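Local coordinates for protein glycosyl hydrolase (Rhizobium leguminosarum bv. trifolii, PDB 5NDX) that probably hydrolyses glycosides of iduronic acid, being the bacterial orthologue of human alpha-L-iduronidase and a TIM-barrel enzyme of glycosyl hydrolase family 39, at residues 38-43 with 358-363; 280-285 with 515-520; 323-328 with 364-369; 457-462 with 484-489. The protein carries 2 engineered substitutions. One frame throughout, in Å; residues are numbered along the deposited sequence.

Interaction 1 of 4, residues 38-43 with 358-363; sequences MRQMLA and FDIIKK
Gln40 reaches out from its helix to meet Phe358 and Ile360 of the strand. Its CB is directed at the strand, and CG lies opposite the backbone N (chi1 -163°), from where an extended chain carries the amide across. At Gln40 CD the first contacts appear: CE2 of Phe358 at 4.1 Å and CD1 of Ile360. The chain then divides. Gln40 OE1 comes obliquely to the Phe358 ring, 3.6 Å from CZ, with amide and ring planes only 27° apart as the two side chains slide past each other. Gln40 NE2 lies 3.4 Å from Ile360 CG1 and donates to a water 2.7 Å away. The water also accepts from the backbone N of Ile360 (2.9 Å), joining helix to strand without a direct bond. Helix 36-45 follows the first strand of the TIM barrel, and strand 358-362 pairs antiparallel with strand 326-330, so the contact sets a two-stranded ribbon against the barrel's outer layer. Beside the polar bridge, Met41 lays CG against Ile360 CD1 and its terminal CE near Ile360 CG2, in one of two conformers. Tyr543 of strand 536-545 touches both Gln40 and Phe358.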
# COMPACT_ATOMS: atom_id res chain seq x y z
N MET A 38 13.49 -7.60 -1.09
CA MET A 38 12.81 -6.32 -1.13
C MET A 38 12.88 -5.70 -2.49
O MET A 38 11.89 -5.05 -2.91
CB MET A 38 13.41 -5.35 -0.14
CG MET A 38 12.65 -4.05 0.07
SD MET A 38 10.87 -4.25 0.34
CE MET A 38 10.89 -4.92 2.00
N ARG A 39 14.01 -5.88 -3.19
CA ARG A 39 14.12 -5.34 -4.56
C ARG A 39 13.00 -5.93 -5.46
O ARG A 39 12.31 -5.20 -6.18
CB ARG A 39 15.52 -5.59 -5.16
CG ARG A 39 15.64 -5.07 -6.58
CD ARG A 39 17.06 -4.97 -7.15
NE ARG A 39 16.89 -4.49 -8.54
CZ ARG A 39 16.87 -3.21 -8.95
NH1 ARG A 39 17.13 -2.20 -8.15
NH2 ARG A 39 16.63 -2.95 -10.24
N GLN A 40 12.79 -7.23 -5.38
CA GLN A 40 11.71 -7.88 -6.13
C GLN A 40 10.35 -7.35 -5.67
O GLN A 40 9.51 -7.03 -6.51
CB GLN A 40 11.75 -9.39 -6.00
CG GLN A 40 10.93 -10.05 -7.07
CD GLN A 40 10.89 -11.58 -6.92
OE1 GLN A 40 11.93 -12.30 -7.06
NE2 GLN A 40 9.74 -12.07 -6.70
N MET A 41 10.17 -7.21 -4.36
CA MET A 41 8.91 -6.72 -3.81
C MET A 41 8.54 -5.33 -4.32
O MET A 41 7.37 -5.06 -4.57
CB MET A 41 8.96 -6.74 -2.30
CG MET A 41 9.03 -8.15 -1.75
SD MET A 41 9.66 -8.16 -0.07
CE MET A 41 9.27 -9.85 0.40
N LEU A 42 9.54 -4.45 -4.47
CA LEU A 42 9.29 -3.09 -4.92
C LEU A 42 8.73 -2.99 -6.34
O LEU A 42 8.06 -2.03 -6.65
CB LEU A 42 10.53 -2.21 -4.79
CG LEU A 42 11.00 -1.96 -3.38
CD1 LEU A 42 12.28 -1.15 -3.38
CD2 LEU A 42 9.97 -1.26 -2.56
N ALA A 43 9.03 -3.96 -7.19
CA ALA A 43 8.42 -4.04 -8.51
C ALA A 43 6.92 -4.26 -8.39
O ALA A 43 6.15 -3.61 -9.10
CB ALA A 43 9.03 -5.20 -9.28
N PHE A 358 14.66 -17.83 -3.24
CA PHE A 358 13.37 -17.56 -2.59
C PHE A 358 12.30 -17.39 -3.62
O PHE A 358 12.59 -17.07 -4.77
CB PHE A 358 13.40 -16.30 -1.68
CG PHE A 358 13.53 -15.01 -2.44
CD1 PHE A 358 14.78 -14.59 -2.92
CD2 PHE A 358 12.41 -14.24 -2.75
CE1 PHE A 358 14.89 -13.43 -3.68
CE2 PHE A 358 12.53 -13.10 -3.49
CZ PHE A 358 13.76 -12.68 -3.95
N ASP A 359 11.07 -17.59 -3.17
CA ASP A 359 9.89 -17.24 -3.89
C ASP A 359 8.98 -16.46 -2.94
O ASP A 359 8.86 -16.80 -1.74
CB ASP A 359 9.20 -18.49 -4.41
CG ASP A 359 9.86 -19.05 -5.67
OD1 ASP A 359 9.63 -18.49 -6.75
OD2 ASP A 359 10.62 -20.04 -5.57
N ILE A 360 8.32 -15.46 -3.50
CA ILE A 360 7.30 -14.72 -2.79
C ILE A 360 5.97 -14.78 -3.53
O ILE A 360 5.92 -14.68 -4.76
CB ILE A 360 7.67 -13.25 -2.52
CG1 ILE A 360 8.12 -12.52 -3.78
CG2 ILE A 360 8.72 -13.22 -1.44
CD1 ILE A 360 8.48 -11.07 -3.54
N ILE A 361 4.91 -14.97 -2.74
CA ILE A 361 3.58 -15.02 -3.22
C ILE A 361 2.76 -13.87 -2.62
O ILE A 361 2.79 -13.64 -1.41
CB ILE A 361 2.97 -16.37 -2.86
CG1 ILE A 361 3.72 -17.54 -3.51
CG2 ILE A 361 1.52 -16.43 -3.27
CD1 ILE A 361 3.69 -17.59 -5.03
N LYS A 362 2.06 -13.13 -3.45
CA LYS A 362 1.14 -12.04 -3.02
C LYS A 362 0.02 -12.46 -2.14
O LYS A 362 -0.67 -13.42 -2.40
CB LYS A 362 0.49 -11.36 -4.23
CG LYS A 362 1.43 -10.47 -4.92
CD LYS A 362 1.10 -9.94 -6.35
CE LYS A 362 -0.30 -9.66 -6.69
NZ LYS A 362 -0.38 -8.90 -8.02
N LYS A 363 -0.20 -11.65 -1.13
CA LYS A 363 -1.24 -11.87 -0.14
C LYS A 363 -2.31 -10.77 -0.22
O LYS A 363 -2.10 -9.76 -0.92
CB LYS A 363 -0.60 -11.89 1.25
CG LYS A 363 0.19 -13.16 1.54
CD LYS A 363 1.03 -13.03 2.81
CE LYS A 363 0.18 -12.89 4.07
NZ LYS A 363 1.09 -12.58 5.19
O HOH W 1 9.25 -14.68 -6.18

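Interaction 2 of 4, residues 280-285 with 515-520; sequences GKAYYA and PLPSLT
Pro517 sets its ring against the first turn of helix 282-300, and the contact is van der Waals packing, with no hydrogen bond from one segment to the other. Its CG rests 3.7 Å from the backbone N of Tyr283 and 4.1 Å from Tyr283 CB. Ala282 turns its methyl to Pro517, CB lying 4.1 Å from Pro517 O; so small a side chain lets the proline come up close to the backbone. One turn on, the methyl of Ala285 is also directed at the strand, and Leu519 CD2 comes 4.4 Å from Ala285 O. The Tyr283 ring stands clear of the proline, because CG is opposite the backbone N (chi1 173°), and its OH bonds to Asp416 O.

Within the segments, Ser518 OG donates to Pro515 O at 2.7 Å, in the carbonyl plane on a lone pair. It spans the turn in which a cis peptide before Pro517 reverses the chain. On the helix side Tyr284 N bonds to Lys281 O at 3.0 Å.

This cis-proline turn joins strands 508-516 and 518-526 of the large beta sheet; the arrangement is the packing of a TIM-barrel helix on the neighbouring beta domain, as in other family 39 hydrolases.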
# COMPACT_ATOMS: atom_id res chain seq x y z
N GLY A 280 -3.39 -13.70 5.78
CA GLY A 280 -3.24 -14.41 4.50
C GLY A 280 -4.52 -14.63 3.75
O GLY A 280 -4.54 -15.27 2.69
N LYS A 281 -5.61 -14.10 4.30
CA LYS A 281 -6.95 -14.41 3.75
C LYS A 281 -7.81 -13.18 3.51
O LYS A 281 -7.44 -12.08 3.86
CB LYS A 281 -7.62 -15.44 4.69
CG LYS A 281 -7.00 -16.82 4.47
CD LYS A 281 -7.51 -17.92 5.37
CE LYS A 281 -6.92 -19.25 4.86
NZ LYS A 281 -6.97 -20.34 5.82
N ALA A 282 -8.98 -13.41 2.92
CA ALA A 282 -9.81 -12.32 2.50
C ALA A 282 -10.25 -11.42 3.65
O ALA A 282 -10.50 -10.24 3.42
CB ALA A 282 -11.01 -12.85 1.74
N TYR A 283 -10.23 -11.91 4.89
CA TYR A 283 -10.55 -11.08 6.02
C TYR A 283 -9.73 -9.81 6.03
O TYR A 283 -10.25 -8.74 6.32
CB TYR A 283 -10.38 -11.82 7.36
CG TYR A 283 -10.55 -10.91 8.57
CD1 TYR A 283 -9.48 -10.18 9.06
CD2 TYR A 283 -11.78 -10.75 9.18
CE1 TYR A 283 -9.61 -9.33 10.14
CE2 TYR A 283 -11.92 -9.88 10.25
CZ TYR A 283 -10.84 -9.19 10.73
OH TYR A 283 -10.95 -8.34 11.78
N TYR A 284 -8.44 -9.94 5.74
CA TYR A 284 -7.55 -8.81 5.79
C TYR A 284 -7.86 -7.82 4.64
O TYR A 284 -7.82 -6.64 4.87
CB TYR A 284 -6.11 -9.24 5.70
CG TYR A 284 -5.04 -8.18 5.97
CD1 TYR A 284 -5.24 -7.10 6.84
CD2 TYR A 284 -3.78 -8.34 5.41
CE1 TYR A 284 -4.20 -6.21 7.11
CE2 TYR A 284 -2.77 -7.44 5.65
CZ TYR A 284 -2.97 -6.36 6.50
OH TYR A 284 -1.90 -5.49 6.71
N ALA A 285 -8.21 -8.31 3.46
CA ALA A 285 -8.62 -7.42 2.39
C ALA A 285 -9.83 -6.64 2.80
O ALA A 285 -9.93 -5.43 2.55
CB ALA A 285 -8.88 -8.22 1.12
N PRO A 515 -19.94 -12.79 -0.39
CA PRO A 515 -19.55 -13.45 0.87
C PRO A 515 -19.03 -12.51 1.92
O PRO A 515 -18.54 -11.43 1.61
CB PRO A 515 -18.42 -14.40 0.45
CG PRO A 515 -18.52 -14.51 -1.05
CD PRO A 515 -19.12 -13.21 -1.52
N LEU A 516 -19.18 -12.93 3.17
CA LEU A 516 -18.56 -12.31 4.32
C LEU A 516 -17.39 -13.21 4.73
O LEU A 516 -17.62 -14.37 5.11
CB LEU A 516 -19.55 -12.16 5.46
CG LEU A 516 -18.99 -11.65 6.79
CD1 LEU A 516 -18.57 -10.23 6.60
CD2 LEU A 516 -20.07 -11.77 7.90
N PRO A 517 -16.14 -12.74 4.71
CA PRO A 517 -15.70 -11.46 4.15
C PRO A 517 -15.40 -11.50 2.66
O PRO A 517 -15.10 -12.56 2.11
CB PRO A 517 -14.40 -11.20 4.89
CG PRO A 517 -13.85 -12.54 5.22
CD PRO A 517 -15.01 -13.51 5.29
N SER A 518 -15.48 -10.34 2.02
CA SER A 518 -15.07 -10.20 0.63
C SER A 518 -14.91 -8.77 0.25
O SER A 518 -15.42 -7.86 0.91
CB SER A 518 -16.08 -10.90 -0.32
OG SER A 518 -17.32 -10.15 -0.37
N LEU A 519 -14.11 -8.57 -0.80
CA LEU A 519 -13.98 -7.27 -1.45
C LEU A 519 -14.25 -7.50 -2.92
O LEU A 519 -13.64 -8.36 -3.53
CB LEU A 519 -12.55 -6.73 -1.28
CG LEU A 519 -12.30 -5.35 -1.88
CD1 LEU A 519 -13.21 -4.28 -1.27
CD2 LEU A 519 -10.82 -4.93 -1.68
N THR A 520 -15.15 -6.72 -3.47
CA THR A 520 -15.49 -6.78 -4.88
C THR A 520 -15.19 -5.40 -5.51
O THR A 520 -15.58 -4.38 -4.96
CB THR A 520 -16.97 -7.07 -5.09
OG1 THR A 520 -17.36 -8.24 -4.38
CG2 THR A 520 -17.32 -7.29 -6.55

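Interaction 3 of 4, residues 323-328 with 364-369; sequences RTIFAY and PGLTSM. With 8U8 ((2~{R},3~{S},4~{S},5~{R},6~{S})-6-(4-methyl-2-oxidanylidene-chromen-7-yl)oxy-3,4,5-tris(oxidanyl)oxane-2-carboxylic acid), chain M.
The Phe326 ring meets Leu366 at its far end: methyl CD2 comes obliquely to CZ at 3.7 Å, the two side chains crossing at a slant, while the ring of Tyr44 of helix 36-45 meets that of Phe326 with its plane strongly tilted and touches Leu366 as well. The other flat group, the Arg323 guanidinium, presents an edge to the bound methylumbelliferyl uronide. NH1 donates to carboxylate O6 at 3.0 Å, in plane and nearly straight (169°), and NH2 points to the neighbouring sugar hydroxyl O5, though at a distance too short to be trusted in detail. A bend at chi3 (88°) turns the group to the sugar. Arginine suits an acidic sugar, offering charge and paired N-H donors, and backbone carbonyls of Asp313 and Gln269 hold the same two nitrogens.

Arg323 lies beyond the eighth strand of the TIM barrel, in the chain leading from the pocket into strand 326-330; helix 364-372 follows the partner strand 358-362, with Lys363 at the N-cap position. Ile325 packs against the first turn of that helix. Its CG2 reaches 3.7 Å from both Gly365 C and Leu366 N, an approach that suits the glycine, where no side chain intervenes, and its CB is 4.0 Å from Leu366 CB. A water donates to Thr324 O (2.8 Å) and accepts from Gly365 N (2.9 Å), satisfying a first-turn helix N-H. Thr324 OG1 donates to Phe326 O from 39° above the carbonyl plane. Proline fits the first turn, and Pro364 O accepts from both Ser368 N and Ser368 OG.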
# COMPACT_ATOMS: atom_id res chain seq x y z
N ARG A 323 1.97 -9.94 9.34
CA ARG A 323 1.41 -8.75 8.66
C ARG A 323 2.35 -8.30 7.57
O ARG A 323 3.20 -7.38 7.73
CB ARG A 323 1.18 -7.64 9.62
CG ARG A 323 0.50 -6.39 9.03
CD ARG A 323 0.11 -5.48 10.23
NE ARG A 323 1.17 -4.71 10.47
CZ ARG A 323 1.67 -4.27 11.61
NH1 ARG A 323 1.16 -4.36 12.83
NH2 ARG A 323 2.77 -3.61 11.41
N THR A 324 2.25 -9.04 6.49
CA THR A 324 3.15 -8.92 5.34
C THR A 324 2.28 -9.05 4.09
O THR A 324 1.24 -9.76 4.09
CB THR A 324 4.25 -10.01 5.33
OG1 THR A 324 3.69 -11.29 5.09
CG2 THR A 324 4.98 -10.07 6.69
N ILE A 325 2.70 -8.36 3.04
CA ILE A 325 1.99 -8.38 1.80
C ILE A 325 2.44 -9.53 0.89
O ILE A 325 1.80 -9.78 -0.17
CB ILE A 325 2.07 -7.02 1.03
CG1 ILE A 325 3.49 -6.47 0.94
CG2 ILE A 325 1.10 -6.04 1.66
CD1 ILE A 325 3.70 -5.38 -0.07
N PHE A 326 3.53 -10.20 1.24
CA PHE A 326 3.91 -11.44 0.54
C PHE A 326 4.17 -12.54 1.55
O PHE A 326 4.59 -12.24 2.65
CB PHE A 326 5.20 -11.28 -0.28
CG PHE A 326 5.12 -10.20 -1.35
CD1 PHE A 326 5.43 -8.92 -1.04
CD2 PHE A 326 4.75 -10.52 -2.64
CE1 PHE A 326 5.36 -7.92 -1.98
CE2 PHE A 326 4.63 -9.52 -3.60
CZ PHE A 326 4.95 -8.22 -3.27
N ALA A 327 3.92 -13.78 1.14
CA ALA A 327 4.41 -14.95 1.82
C ALA A 327 5.77 -15.35 1.23
O ALA A 327 5.91 -15.62 0.04
CB ALA A 327 3.40 -16.08 1.68
N TYR A 328 6.79 -15.29 2.06
CA TYR A 328 8.17 -15.58 1.71
C TYR A 328 8.39 -17.09 1.90
O TYR A 328 8.07 -17.64 2.94
CB TYR A 328 9.11 -14.77 2.64
CG TYR A 328 10.55 -15.19 2.56
CD1 TYR A 328 11.39 -14.73 1.53
CD2 TYR A 328 11.08 -16.07 3.50
CE1 TYR A 328 12.71 -15.15 1.43
CE2 TYR A 328 12.41 -16.50 3.41
CZ TYR A 328 13.22 -16.05 2.39
OH TYR A 328 14.53 -16.54 2.30
N PRO A 364 -3.43 -10.94 0.53
CA PRO A 364 -4.54 -9.99 0.44
C PRO A 364 -4.27 -8.58 0.85
O PRO A 364 -4.98 -7.70 0.38
CB PRO A 364 -5.65 -10.63 1.30
CG PRO A 364 -5.35 -12.10 1.18
CD PRO A 364 -3.86 -12.21 1.13
N GLY A 365 -3.25 -8.34 1.66
CA GLY A 365 -2.87 -6.99 2.00
C GLY A 365 -2.50 -6.14 0.77
O GLY A 365 -2.64 -4.91 0.81
N LEU A 366 -1.96 -6.79 -0.28
CA LEU A 366 -1.54 -6.13 -1.51
C LEU A 366 -2.67 -6.14 -2.53
O LEU A 366 -2.96 -5.09 -3.10
CB LEU A 366 -0.28 -6.77 -2.15
CG LEU A 366 0.28 -6.12 -3.42
CD1 LEU A 366 0.43 -4.62 -3.21
CD2 LEU A 366 1.63 -6.73 -3.76
N THR A 367 -3.32 -7.28 -2.70
CA THR A 367 -4.38 -7.39 -3.69
C THR A 367 -5.54 -6.48 -3.37
O THR A 367 -6.16 -5.90 -4.27
CB THR A 367 -4.83 -8.82 -3.92
OG1 THR A 367 -5.28 -9.39 -2.68
CG2 THR A 367 -3.69 -9.64 -4.48
N SER A 368 -5.83 -6.31 -2.10
CA SER A 368 -6.88 -5.39 -1.73
C SER A 368 -6.52 -3.96 -2.23
O SER A 368 -7.40 -3.25 -2.71
CB SER A 368 -7.13 -5.35 -0.22
OG SER A 368 -5.92 -5.02 0.43
N MET A 369 -5.26 -3.57 -2.07
CA MET A 369 -4.78 -2.27 -2.55
C MET A 369 -4.75 -2.14 -4.06
O MET A 369 -5.00 -1.03 -4.58
CB MET A 369 -3.43 -1.93 -1.91
CG MET A 369 -3.58 -1.77 -0.39
SD MET A 369 -2.02 -1.40 0.36
CE MET A 369 -2.11 0.37 0.51
C15 8U8 M . 6.67 -0.68 22.47
C13 8U8 M . 5.48 -0.04 22.03
C14 8U8 M . 4.66 0.57 22.99
C16 8U8 M . 3.50 1.24 22.59
O9 8U8 M . 2.82 1.72 23.49
O8 8U8 M . 3.13 1.30 21.26
C11 8U8 M . 3.97 0.82 20.29
C10 8U8 M . 3.63 1.02 18.95
C12 8U8 M . 5.15 0.12 20.67
C7 8U8 M . 5.99 -0.33 19.63
C8 8U8 M . 5.66 -0.12 18.29
C9 8U8 M . 4.47 0.54 17.94
O2 8U8 M . 4.11 0.80 16.63
C5 8U8 M . 4.55 -0.01 15.47
O1 8U8 M . 4.35 -1.39 15.77
C1 8U8 M . 4.99 -2.33 14.98
C6 8U8 M . 4.00 -3.34 14.86
O7 8U8 M . 4.41 -4.48 14.66
O6 8U8 M . 2.84 -2.97 14.94
C2 8U8 M . 5.33 -1.91 13.52
O5 8U8 M . 4.13 -1.96 12.73
C3 8U8 M . 6.06 -0.50 13.42
O4 8U8 M . 7.37 -0.68 12.99
C4 8U8 M . 6.03 0.27 14.78
O3 8U8 M . 6.40 1.68 14.52
O HOH W 2 -1.48 -9.67 3.46

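Interaction 4 of 4, residues 457-462 with 484-489; sequences EAQRDE and AELRRA
Gln459 meets Glu485 and Leu486 with one extended side chain, which supplies both a hydrogen bond and van der Waals contact. The hydrogen bond comes first. Gln459 NE2 donates to Glu485 OE1 at 3.1 Å, with an N-H...O angle of 159°. From the glutamine side the partner lies close to the amide plane; from the glutamate side the donor stands well above the carboxylate, 69° out of its plane. The two chains arrive from opposite directions. NE2 also bonds to Gln482 O one turn earlier on the same helix, so the amide nitrogen is gripped by a side chain and by the backbone.

Van der Waals contact comes from Leu486, whose methyl packs beside the amide, the two side chains crossing obliquely. Leu486 CD2 lies 3.6 Å from Gln459 NE2 and 3.8 Å from Gln459 OE1. CG of Gln459 stands beside its own backbone N (chi1 -77°), sending the chain toward the helix. Val455 of helix 452-457 also touches Glu485 and Leu486.

Two acceptors at NE2 fix the rotation of the amide and agree with the nitrogen being placed there. OE1, by contrast, is buried against leucine with no partner in the model, a probable cost in desolvation. The neutral amide gives the carboxylate a donor without an ion pair, and the out-of-plane approach suggests a bond of modest strength.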
# COMPACT_ATOMS: atom_id res chain seq x y z
N GLU A 457 -2.98 -24.40 1.04
CA GLU A 457 -3.38 -25.34 2.07
C GLU A 457 -3.92 -26.62 1.45
O GLU A 457 -3.80 -27.67 2.02
CB GLU A 457 -4.46 -24.75 3.01
CG GLU A 457 -3.90 -23.74 3.98
CD GLU A 457 -4.94 -23.14 4.95
OE1 GLU A 457 -5.93 -23.82 5.35
OE2 GLU A 457 -4.72 -21.98 5.31
N ALA A 458 -4.54 -26.52 0.28
CA ALA A 458 -5.09 -27.72 -0.40
C ALA A 458 -4.02 -28.43 -1.25
O ALA A 458 -4.30 -29.48 -1.79
CB ALA A 458 -6.32 -27.38 -1.25
N GLN A 459 -2.82 -27.88 -1.40
CA GLN A 459 -1.80 -28.54 -2.20
C GLN A 459 -1.18 -29.70 -1.38
O GLN A 459 -0.79 -29.49 -0.23
CB GLN A 459 -0.70 -27.57 -2.61
CG GLN A 459 -1.09 -26.66 -3.75
CD GLN A 459 -0.06 -25.59 -4.04
OE1 GLN A 459 0.78 -25.25 -3.22
NE2 GLN A 459 -0.15 -25.03 -5.21
N ARG A 460 -1.06 -30.88 -1.98
CA ARG A 460 -0.42 -32.02 -1.27
C ARG A 460 1.07 -31.80 -1.19
O ARG A 460 1.71 -31.43 -2.18
CB ARG A 460 -0.73 -33.37 -1.92
CG ARG A 460 -0.27 -34.63 -1.13
CD ARG A 460 -0.74 -35.92 -1.83
NE ARG A 460 -0.28 -35.94 -3.24
CZ ARG A 460 -0.99 -35.63 -4.35
NH1 ARG A 460 -2.28 -35.27 -4.31
NH2 ARG A 460 -0.40 -35.69 -5.55
N ASP A 461 1.62 -31.95 0.02
CA ASP A 461 3.05 -31.80 0.22
C ASP A 461 3.67 -33.07 -0.30
O ASP A 461 3.43 -34.17 0.23
CB ASP A 461 3.36 -31.60 1.70
CG ASP A 461 4.80 -31.38 1.97
OD1 ASP A 461 5.64 -31.63 1.07
OD2 ASP A 461 5.09 -31.00 3.13
N GLU A 462 4.42 -32.94 -1.38
CA GLU A 462 4.97 -34.12 -2.05
C GLU A 462 6.16 -34.74 -1.32
O GLU A 462 6.47 -35.89 -1.57
CB GLU A 462 5.32 -33.83 -3.52
CG GLU A 462 4.05 -33.79 -4.38
CD GLU A 462 4.32 -33.34 -5.81
OE1 GLU A 462 5.48 -33.44 -6.27
OE2 GLU A 462 3.38 -32.87 -6.46
N ALA A 484 3.32 -22.34 -9.72
CA ALA A 484 2.61 -21.81 -10.88
C ALA A 484 1.11 -21.74 -10.52
O ALA A 484 0.43 -20.78 -10.87
CB ALA A 484 2.82 -22.67 -12.16
N GLU A 485 0.61 -22.73 -9.80
CA GLU A 485 -0.76 -22.71 -9.32
C GLU A 485 -0.99 -21.56 -8.33
O GLU A 485 -1.99 -20.87 -8.42
CB GLU A 485 -1.12 -24.10 -8.76
CG GLU A 485 -2.52 -24.27 -8.22
CD GLU A 485 -2.75 -25.65 -7.47
OE1 GLU A 485 -1.82 -26.52 -7.32
OE2 GLU A 485 -3.91 -25.86 -7.04
N LEU A 486 -0.06 -21.30 -7.42
CA LEU A 486 -0.19 -20.19 -6.48
C LEU A 486 -0.13 -18.85 -7.16
O LEU A 486 -0.89 -17.93 -6.81
CB LEU A 486 0.88 -20.24 -5.36
CG LEU A 486 0.86 -21.45 -4.43
CD1 LEU A 486 1.91 -21.28 -3.37
CD2 LEU A 486 -0.47 -21.73 -3.75
N ARG A 487 0.77 -18.70 -8.12
CA ARG A 487 0.89 -17.45 -8.84
C ARG A 487 -0.33 -17.15 -9.77
O ARG A 487 -0.58 -15.97 -10.09
CB ARG A 487 2.22 -17.38 -9.64
CG ARG A 487 3.42 -17.34 -8.73
CD ARG A 487 4.67 -16.87 -9.43
NE ARG A 487 5.66 -16.38 -8.47
CZ ARG A 487 6.65 -17.11 -8.00
NH1 ARG A 487 6.84 -18.35 -8.44
NH2 ARG A 487 7.46 -16.61 -7.10
N ARG A 488 -1.04 -18.17 -10.23
CA ARG A 488 -2.34 -17.94 -10.91
C ARG A 488 -3.36 -17.40 -9.90
O ARG A 488 -4.06 -16.41 -10.17
CB ARG A 488 -2.85 -19.21 -11.58
CG ARG A 488 -4.21 -19.15 -12.33
CD ARG A 488 -4.67 -20.52 -12.91
NE ARG A 488 -3.53 -21.48 -13.17
CZ ARG A 488 -3.25 -22.67 -12.54
NH1 ARG A 488 -4.03 -23.19 -11.56
NH2 ARG A 488 -2.14 -23.37 -12.90
N ALA A 489 -3.41 -18.03 -8.73
CA ALA A 489 -4.35 -17.67 -7.70
C ALA A 489 -4.05 -16.35 -7.04
O ALA A 489 -4.99 -15.74 -6.51
CB ALA A 489 -4.44 -18.77 -6.61

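Interactions 1 and 3 are closest, their centres about 10 Å apart: strands 326-330 and 358-362 pair through Ile361 O and Ala327 N (2.8 Å), so both rest on one ribbon. Interaction 2 adjoins interaction 3 at about 12 Å between centres, Ala285 CB meeting Ser368 CB at 3.6 Å. Interaction 4 lies farther out, about 17 Å from interaction 1, to which Arg487 NH2 ties it by a salt bridge with Asp359 OD1 (2.9 Å); a second, Lys281 NZ to Glu457 OE2 (2.8 Å), joins interactions 2 and 4. Interaction 3 alone holds a ligand-binding residue, Arg323, and Tyr284 of 280-285 packs on that arginine, its OH 3.5 Å from Arg323 CG.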